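Local coordinates for taurocyamine kinase (Schistosoma mansoni, PDB 4WOD), which catalyses the reversible transfer of phosphate between ATP and taurocyamine, as a magnesium-dependent phosphagen kinase built from two approximate repeats, at residues A[25-29]-A[30-34]; A[219-223]-A[224-228]; A[377-381]-A[382-386]. The protein carries 4 engineered substitutions. All blocks are in the same frame, centred on the assembly; numbering follows the deposited sequence.

Contact 1 of 3, residues A[25-29]-A[30-34]; sequences KYLTD and DIVKK
Thr-28 and Ile-31 meet through a side-chain-to-backbone hydrogen bond: OG1 of Thr-28 accepts from the backbone N of Ile-31 at 3.2 Å, with an N-H...O angle of 158°. The chi1 of Thr-28, 69°, sets OG1 between its own N and carbonyl carbon, facing the start of the helix. Two backbone bonds follow: N of Val-32 donates to O of Thr-28 at 2.9 Å, and N of Lys-33 donates to O of Asp-29, also 2.9 Å.

Apolar contact comes from one branch of Leu-27. Its CD1 lies 3.8 Å from CG2 of Ile-31 and 4.0 Å from CG2 of Val-32, so a single methyl touches two consecutive helical residues. Val-32 also packs on Leu-6 and Gln-10 of helix 6-14.

Two polar ends turn outward: OD1 of Asp-29 is hydrogen-bonded to Gln-10 and salt-bridged to Arg-14, and OH of Tyr-26, whose ring rests against helix 74-84, is hydrogen-bonded to Asp-83.

Leu-27 centres an inverse gamma turn, marked by a weak bond from Thr-28 N to Tyr-26 O. The whole is a tight helix-to-helix junction in the first N-terminal phosphagen kinase domain, helix 22-26 ending at this turn and helix 29-35 starting at the Thr-28 N-cap.

Contact 2 of 3, residues A[219-223]-A[224-228]; sequences INEED and HIRVI. With ARG (arginine), chain B.
The guanidinium of Arg-226 has two carboxylate oxygens at its edge, OD2 of Asp-223 and OE1 of Glu-222. NH1 of Arg-226 donates to OD2 of Asp-223 at 2.6 Å in a salt bridge whose N-H...O angle is only 137°. That oxygen is approached on its anti side, the bond is tilted from both planes, and the two flat groups stand almost perpendicular, 85° apart. The bridge from NH1 of Arg-226 to OE1 of Glu-222 is long, 3.7 Å. Oblique to the same guanidinium are NH1 of the bound arginine and OE1 of Glu-221, which lies 4.0 Å from NE of Arg-226, too far for a salt bridge. The bend of Arg-226 at chi3 turns its head back toward the three acidic residues.

The imidazole of His-224 has Asn-220 OD1 obliquely beside it, the amide and ring planes at right angles; ND2 of Asn-220 is hydrogen-bonded to Gly-204 O. Both ring nitrogens are bonded beyond the segments, NE2 to Gly-132 O and ND1 with Val-128 N, while Phe-133 meets the ring edge-to-face.

The acidic residues and His-224 lie in the connection of a beta hairpin, and Arg-226 near the start of its second strand, 225-232. Ile-219 and Ile-225 form a non-hydrogen-bonded pair, and N of Asn-220 donates to O of His-224 at 2.9 Å.

Glu-222 belongs to the arginine pocket. With CG anti to the backbone N (chi1 164°) and the chain extended beyond it, the carboxylate reaches the ligand's guanidinium: OE1 accepts from NH1 of the bound arginine at 2.5 Å, which is very short, and OE2 receives a weak bond from NH2. Arg-226, a predicted ATP-binding residue, therefore shares OE1 with the ligand. A water donates to OD1 of Asp-223 and accepts from N of His-224; OD1 also accepts from Phe-267 N.

Contact 3 of 3, residues A[377-381]-A[382-386]; sequences EGASI and EKCYT
Ser-380 meets Glu-382 and Lys-383 through its hydroxyl, which bonds to both residues. OG stands opposite the backbone N, chi1 167°, which carries it over the following residues. There it donates to OE1 of Glu-382 at 2.5 Å and accepts from the backbone N of Lys-383 at 3.3 Å. The Glu-382 chain folds back to make the first bond possible: CG is anti to the carbonyl carbon and chi2 bends to 88°, bringing the carboxylate round so that OE1 meets the hydroxyl with its anti lone pair. The same fold lays CD of Glu-382 obliquely on CG2 of Ile-381, 3.7 Å away.

Lys-383 runs alongside the serine. Its chi1 is -19°, away from the usual staggered values, and CG passes 3.3 Å from OG of Ser-380. A further bend at chi3 returns CE to within 3.6 Å of CB of Ser-380, so the lysine chain runs along the serine side chain.

The carbonyl of Ser-380 takes two backbone donors. N of Cys-384 binds it at 2.9 Å, nearly in line with the C=O bond, whereas N of Lys-383 approaches well above the carbonyl plane at 3.3 Å, a bent and longer bond. Cys-384 holds its sulfur fully anti to the backbone N, and SG comes within 3.7 Å of CB of Ala-379, a small apolar contact between the two ends of the turn.

Cys-384 is also the N-cap of helix 385-388, its SG capping a backbone N in the first turn of that helix. The turn thus connects helix 369-376 to helix 385-388 in the second N-terminal phosphagen kinase domain. Beyond it, Tyr-385 packs on Leu-443 and Asp-446 of helix 437-448, and its ring meets that of Tyr-447.

Contacts 1 and 2 belong to the first repeat and contact 3 to the second. Contact 2 alone touches the bound arginine, and its Glu-222 side chain is also about 4 Å from that of Cys-268, the predicted active-site cysteine of the first repeat. The Tyr-26 side chain of contact 1 is about 12 Å from that ligand, and the centres of contacts 1 and 2 lie 31 Å apart. The ligand's other hydrogen-bond partners include Leu-60, Leu-61 and Arg-63, also of the first repeat. Contact 3 sits across the centre of the chain from contact 2, with centres 51 Å apart; its Cys-384 side chain is about 11 Å from that of Cys-631, the predicted active-site cysteine of the second repeat.

Contact 1 of 3, residues A[25-29]-A[30-34]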
loop_
_atom_site.group_PDB
_atom_site.type_symbol
_atom_site.label_atom_id
_atom_site.label_comp_id
_atom_site.label_asym_id
_atom_site.label_seq_id
_atom_site.Cartn_x
_atom_site.Cartn_y
_atom_site.Cartn_z
ATOM N N LYS A 25 -16.516 6.439 13.002
ATOM C CA LYS A 25 -16.248 7.745 12.414
ATOM C C LYS A 25 -17.499 8.600 12.337
ATOM O O LYS A 25 -17.459 9.785 12.641
ATOM C CB LYS A 25 -15.633 7.566 11.030
ATOM C CG LYS A 25 -15.182 8.842 10.360
ATOM C CD LYS A 25 -14.256 8.504 9.202
ATOM C CE LYS A 25 -14.004 9.689 8.298
ATOM N NZ LYS A 25 -13.186 9.245 7.126
ATOM N N TYR A 26 -18.625 7.996 11.975
ATOM C CA TYR A 26 -19.814 8.787 11.707
ATOM C C TYR A 26 -20.913 8.670 12.763
ATOM O O TYR A 26 -21.898 9.417 12.707
ATOM C CB TYR A 26 -20.356 8.429 10.320
ATOM C CG TYR A 26 -19.390 8.838 9.224
ATOM C CD1 TYR A 26 -19.123 10.190 8.967
ATOM C CD2 TYR A 26 -18.729 7.880 8.458
ATOM C CE1 TYR A 26 -18.224 10.566 7.981
ATOM C CE2 TYR A 26 -17.841 8.243 7.469
ATOM C CZ TYR A 26 -17.590 9.593 7.231
ATOM O OH TYR A 26 -16.702 9.950 6.246
ATOM N N LEU A 27 -20.749 7.781 13.745
ATOM C CA LEU A 27 -21.756 7.676 14.806
ATOM C C LEU A 27 -21.500 8.758 15.869
ATOM O O LEU A 27 -21.055 8.477 16.992
ATOM C CB LEU A 27 -21.766 6.278 15.430
ATOM C CG LEU A 27 -22.901 5.953 16.409
ATOM C CD1 LEU A 27 -24.251 6.182 15.739
ATOM C CD2 LEU A 27 -22.794 4.529 16.918
ATOM N N THR A 28 -21.781 9.999 15.491
ATOM C CA THR A 28 -21.468 11.155 16.332
ATOM C C THR A 28 -22.526 11.371 17.399
ATOM O O THR A 28 -23.616 10.784 17.342
ATOM C CB THR A 28 -21.340 12.434 15.501
ATOM O OG1 THR A 28 -22.633 12.810 14.988
ATOM C CG2 THR A 28 -20.361 12.212 14.340
ATOM N N ASP A 29 -22.201 12.218 18.371
ATOM C CA ASP A 29 -23.172 12.636 19.376
ATOM C C ASP A 29 -24.460 13.151 18.716
ATOM O O ASP A 29 -25.560 12.791 19.136
ATOM C CB ASP A 29 -22.579 13.714 20.304
ATOM C CG ASP A 29 -21.517 13.160 21.259
ATOM O OD1 ASP A 29 -21.331 11.923 21.306
ATOM O OD2 ASP A 29 -20.876 13.956 21.977
ATOM N N ASP A 30 -24.333 13.970 17.677
ATOM C CA ASP A 30 -25.524 14.546 17.056
ATOM C C ASP A 30 -26.367 13.459 16.397
ATOM O O ASP A 30 -27.600 13.503 16.433
ATOM C CB ASP A 30 -25.146 15.612 16.023
ATOM C CG ASP A 30 -24.593 16.872 16.665
ATOM O OD1 ASP A 30 -24.705 17.005 17.907
ATOM O OD2 ASP A 30 -24.057 17.728 15.928
ATOM N N ILE A 31 -25.687 12.494 15.786
ATOM C CA ILE A 31 -26.369 11.391 15.116
ATOM C C ILE A 31 -27.138 10.538 16.130
ATOM O O ILE A 31 -28.288 10.172 15.909
ATOM C CB ILE A 31 -25.368 10.506 14.330
ATOM C CG1 ILE A 31 -24.964 11.186 13.009
ATOM C CG2 ILE A 31 -25.956 9.105 14.083
ATOM C CD1 ILE A 31 -26.111 11.313 11.964
ATOM N N VAL A 32 -26.497 10.233 17.250
ATOM C CA VAL A 32 -27.151 9.480 18.324
ATOM C C VAL A 32 -28.371 10.224 18.852
ATOM O O VAL A 32 -29.437 9.636 19.052
ATOM C CB VAL A 32 -26.178 9.197 19.482
ATOM C CG1 VAL A 32 -26.919 8.657 20.719
ATOM C CG2 VAL A 32 -25.107 8.226 19.042
ATOM N N LYS A 33 -28.211 11.525 19.068
ATOM C CA LYS A 33 -29.297 12.357 19.586
ATOM C C LYS A 33 -30.479 12.382 18.628
ATOM O O LYS A 33 -31.635 12.321 19.038
ATOM C CB LYS A 33 -28.795 13.774 19.830
ATOM C CG LYS A 33 -29.739 14.632 20.637
ATOM C CD LYS A 33 -28.940 15.702 21.371
ATOM C CE LYS A 33 -27.787 15.054 22.138
ATOM N NZ LYS A 33 -26.710 16.019 22.513
ATOM N N LYS A 34 -30.175 12.463 17.339
ATOM C CA LYS A 34 -31.217 12.513 16.328
ATOM C C LYS A 34 -32.005 11.202 16.227
ATOM O O LYS A 34 -33.223 11.225 16.096
ATOM C CB LYS A 34 -30.613 12.856 14.969
ATOM C CG LYS A 34 -31.647 12.976 13.870
ATOM C CD LYS A 34 -31.033 13.548 12.604
ATOM C CE LYS A 34 -32.136 13.964 11.643
ATOM N NZ LYS A 34 -31.581 14.334 10.326
#

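Contact 2 of 3, residues A[219-223]-A[224-228]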
loop_
_atom_site.group_PDB
_atom_site.type_symbol
_atom_site.label_atom_id
_atom_site.label_comp_id
_atom_site.label_asym_id
_atom_site.label_seq_id
_atom_site.Cartn_x
_atom_site.Cartn_y
_atom_site.Cartn_z
ATOM N N ILE A 219 -30.249 -18.866 0.310
ATOM C CA ILE A 219 -31.443 -18.208 0.802
ATOM C C ILE A 219 -31.288 -17.862 2.280
ATOM O O ILE A 219 -31.094 -18.752 3.112
ATOM C CB ILE A 219 -32.691 -19.087 0.609
ATOM C CG1 ILE A 219 -32.844 -19.465 -0.870
ATOM C CG2 ILE A 219 -33.940 -18.367 1.132
ATOM C CD1 ILE A 219 -34.156 -20.137 -1.178
ATOM N N ASN A 220 -31.343 -16.564 2.577
ATOM C CA ASN A 220 -31.322 -16.023 3.943
ATOM C C ASN A 220 -30.041 -16.296 4.706
ATOM O O ASN A 220 -30.030 -16.333 5.949
ATOM C CB ASN A 220 -32.538 -16.532 4.719
ATOM C CG ASN A 220 -33.792 -15.761 4.362
ATOM O OD1 ASN A 220 -33.699 -14.588 4.007
ATOM N ND2 ASN A 220 -34.967 -16.406 4.444
ATOM N N GLU A 221 -28.943 -16.447 3.970
ATOM C CA GLU A 221 -27.640 -16.588 4.613
ATOM C C GLU A 221 -27.220 -15.257 5.249
ATOM O O GLU A 221 -26.623 -15.229 6.325
ATOM C CB GLU A 221 -26.585 -17.065 3.609
ATOM C CG GLU A 221 -25.180 -17.187 4.206
ATOM C CD GLU A 221 -24.326 -15.948 4.006
ATOM O OE1 GLU A 221 -24.541 -15.222 3.012
ATOM O OE2 GLU A 221 -23.430 -15.708 4.845
ATOM N N GLU A 222 -27.557 -14.160 4.589
ATOM C CA GLU A 222 -27.209 -12.813 5.048
ATOM C C GLU A 222 -28.131 -11.844 4.328
ATOM O O GLU A 222 -28.968 -11.166 4.947
ATOM C CB GLU A 222 -25.743 -12.478 4.759
ATOM C CG GLU A 222 -25.444 -10.991 4.849
ATOM C CD GLU A 222 -23.967 -10.656 4.701
ATOM O OE1 GLU A 222 -23.659 -9.729 3.926
ATOM O OE2 GLU A 222 -23.123 -11.293 5.375
ATOM N N ASP A 223 -27.970 -11.802 3.005
ATOM C CA ASP A 223 -28.977 -11.224 2.146
ATOM C C ASP A 223 -30.099 -12.219 1.929
ATOM O O ASP A 223 -29.951 -13.415 2.229
ATOM C CB ASP A 223 -28.362 -10.790 0.804
ATOM C CG ASP A 223 -27.527 -9.521 0.942
ATOM O OD1 ASP A 223 -28.048 -8.527 1.487
ATOM O OD2 ASP A 223 -26.337 -9.530 0.557
ATOM N N HIS A 224 -31.236 -11.723 1.441
ATOM C CA HIS A 224 -32.383 -12.575 1.197
ATOM C C HIS A 224 -31.974 -13.653 0.194
ATOM O O HIS A 224 -32.179 -14.862 0.417
ATOM C CB HIS A 224 -33.577 -11.750 0.692
ATOM C CG HIS A 224 -34.177 -10.881 1.760
ATOM N ND1 HIS A 224 -35.125 -9.918 1.501
ATOM C CD2 HIS A 224 -33.945 -10.826 3.094
ATOM C CE1 HIS A 224 -35.469 -9.321 2.629
ATOM N NE2 HIS A 224 -34.773 -9.861 3.616
ATOM N N ILE A 225 -31.378 -13.191 -0.897
ATOM C CA ILE A 225 -30.878 -14.059 -1.954
ATOM C C ILE A 225 -29.447 -13.692 -2.304
ATOM O O ILE A 225 -29.126 -12.510 -2.470
ATOM C CB ILE A 225 -31.722 -13.944 -3.237
ATOM C CG1 ILE A 225 -33.208 -13.789 -2.898
ATOM C CG2 ILE A 225 -31.463 -15.132 -4.125
ATOM C CD1 ILE A 225 -34.102 -13.413 -4.082
ATOM N N ARG A 226 -28.588 -14.701 -2.401
ATOM C CA ARG A 226 -27.273 -14.522 -2.992
ATOM C C ARG A 226 -27.172 -15.526 -4.133
ATOM O O ARG A 226 -27.355 -16.728 -3.929
ATOM C CB ARG A 226 -26.132 -14.713 -1.978
ATOM C CG ARG A 226 -24.806 -14.226 -2.559
ATOM C CD ARG A 226 -23.659 -14.079 -1.553
ATOM N NE ARG A 226 -23.893 -13.192 -0.402
ATOM C CZ ARG A 226 -24.346 -11.934 -0.434
ATOM N NH1 ARG A 226 -24.471 -11.271 0.710
ATOM N NH2 ARG A 226 -24.697 -11.326 -1.566
ATOM N N VAL A 227 -26.939 -15.016 -5.333
ATOM C CA VAL A 227 -26.848 -15.849 -6.528
ATOM C C VAL A 227 -25.416 -15.865 -7.057
ATOM O O VAL A 227 -24.764 -14.812 -7.219
ATOM C CB VAL A 227 -27.810 -15.359 -7.618
ATOM C CG1 VAL A 227 -27.952 -16.413 -8.712
ATOM C CG2 VAL A 227 -29.173 -15.036 -7.009
ATOM N N ILE A 228 -24.929 -17.072 -7.318
ATOM C CA ILE A 228 -23.546 -17.324 -7.697
ATOM C C ILE A 228 -23.478 -18.266 -8.898
ATOM O O ILE A 228 -24.043 -19.364 -8.856
ATOM C CB ILE A 228 -22.772 -17.947 -6.528
ATOM C CG1 ILE A 228 -22.945 -17.077 -5.271
ATOM C CG2 ILE A 228 -21.305 -18.175 -6.896
ATOM C CD1 ILE A 228 -22.650 -17.784 -3.988
HETATM N N ARG B . -16.305 -4.089 4.606
HETATM C CA ARG B . -17.130 -4.838 5.514
HETATM C C ARG B . -16.821 -4.732 6.996
HETATM O O ARG B . -15.644 -4.878 7.408
HETATM C CB ARG B . -17.220 -6.258 5.092
HETATM C CG ARG B . -18.238 -6.465 4.023
HETATM C CD ARG B . -19.329 -7.265 4.636
HETATM N NE ARG B . -20.353 -7.526 3.669
HETATM C CZ ARG B . -20.856 -8.710 3.464
HETATM N NH1 ARG B . -21.787 -8.880 2.574
HETATM N NH2 ARG B . -20.398 -9.726 4.141
HETATM O OXT ARG B . -17.859 -4.468 7.621
HETATM O O HOH W 1 -30.775 -8.764 0.994
#

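Contact 3 of 3, residues A[377-381]-A[382-386]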
loop_
_atom_site.group_PDB
_atom_site.type_symbol
_atom_site.label_atom_id
_atom_site.label_comp_id
_atom_site.label_asym_id
_atom_site.label_seq_id
_atom_site.Cartn_x
_atom_site.Cartn_y
_atom_site.Cartn_z
ATOM N N GLU A 377 6.248 7.930 -18.705
ATOM C CA GLU A 377 5.849 9.024 -19.590
ATOM C C GLU A 377 5.054 10.114 -18.869
ATOM O O GLU A 377 4.979 11.242 -19.345
ATOM C CB GLU A 377 5.042 8.479 -20.771
ATOM C CG GLU A 377 5.884 7.592 -21.655
ATOM C CD GLU A 377 5.252 7.324 -23.001
ATOM O OE1 GLU A 377 4.108 7.779 -23.236
ATOM O OE2 GLU A 377 5.902 6.640 -23.816
ATOM N N GLY A 378 4.486 9.778 -17.714
ATOM C CA GLY A 378 3.763 10.744 -16.910
ATOM C C GLY A 378 4.673 11.689 -16.145
ATOM O O GLY A 378 4.207 12.641 -15.515
ATOM N N ALA A 379 5.977 11.428 -16.180
ATOM C CA ALA A 379 6.926 12.308 -15.512
ATOM C C ALA A 379 7.317 13.442 -16.446
ATOM O O ALA A 379 7.340 13.278 -17.663
ATOM C CB ALA A 379 8.159 11.536 -15.061
ATOM N N SER A 380 7.621 14.599 -15.887
ATOM C CA SER A 380 8.075 15.695 -16.725
ATOM C C SER A 380 9.452 15.398 -17.271
ATOM O O SER A 380 10.398 15.217 -16.504
ATOM C CB SER A 380 8.110 17.007 -15.951
ATOM O OG SER A 380 8.835 17.979 -16.687
ATOM N N ILE A 381 9.578 15.370 -18.593
ATOM C CA ILE A 381 10.873 15.138 -19.215
ATOM C C ILE A 381 11.797 16.341 -19.004
ATOM O O ILE A 381 12.956 16.328 -19.423
ATOM C CB ILE A 381 10.725 14.842 -20.723
ATOM C CG1 ILE A 381 11.910 14.018 -21.226
ATOM C CG2 ILE A 381 10.546 16.133 -21.523
ATOM C CD1 ILE A 381 11.689 13.407 -22.586
ATOM N N GLU A 382 11.279 17.369 -18.336
ATOM C CA GLU A 382 12.032 18.589 -18.080
ATOM C C GLU A 382 12.631 18.617 -16.676
ATOM O O GLU A 382 13.685 19.210 -16.468
ATOM C CB GLU A 382 11.145 19.827 -18.279
ATOM C CG GLU A 382 10.637 20.047 -19.714
ATOM C CD GLU A 382 9.326 19.315 -20.017
ATOM O OE1 GLU A 382 8.818 18.591 -19.133
ATOM O OE2 GLU A 382 8.799 19.473 -21.144
ATOM N N LYS A 383 11.957 17.996 -15.710
ATOM C CA LYS A 383 12.455 18.010 -14.334
ATOM C C LYS A 383 12.890 16.633 -13.840
ATOM O O LYS A 383 13.613 16.522 -12.854
ATOM C CB LYS A 383 11.399 18.572 -13.372
ATOM C CG LYS A 383 10.296 19.381 -14.021
ATOM C CD LYS A 383 9.239 19.758 -12.995
ATOM C CE LYS A 383 7.850 19.768 -13.608
ATOM N NZ LYS A 383 6.818 20.087 -12.583
ATOM N N CYS A 384 12.444 15.585 -14.520
ATOM C CA CYS A 384 12.698 14.225 -14.069
ATOM C C CYS A 384 13.906 13.628 -14.781
ATOM O O CYS A 384 13.818 13.218 -15.942
ATOM C CB CYS A 384 11.465 13.349 -14.295
ATOM S SG CYS A 384 11.661 11.643 -13.791
ATOM N N TYR A 385 15.033 13.572 -14.075
ATOM C CA TYR A 385 16.279 13.046 -14.643
ATOM C C TYR A 385 16.115 11.623 -15.159
ATOM O O TYR A 385 16.654 11.272 -16.215
ATOM C CB TYR A 385 17.397 13.085 -13.603
ATOM C CG TYR A 385 17.757 14.479 -13.144
ATOM C CD1 TYR A 385 18.726 15.215 -13.803
ATOM C CD2 TYR A 385 17.131 15.049 -12.042
ATOM C CE1 TYR A 385 19.069 16.490 -13.380
ATOM C CE2 TYR A 385 17.459 16.326 -11.612
ATOM C CZ TYR A 385 18.427 17.043 -12.291
ATOM O OH TYR A 385 18.763 18.306 -11.873
ATOM N N THR A 386 15.368 10.823 -14.400
ATOM C CA THR A 386 15.172 9.409 -14.683
ATOM C C THR A 386 14.609 9.207 -16.091
ATOM O O THR A 386 15.042 8.316 -16.825
ATOM C CB THR A 386 14.225 8.762 -13.635
ATOM O OG1 THR A 386 14.710 9.043 -12.301
ATOM C CG2 THR A 386 14.101 7.259 -13.854
#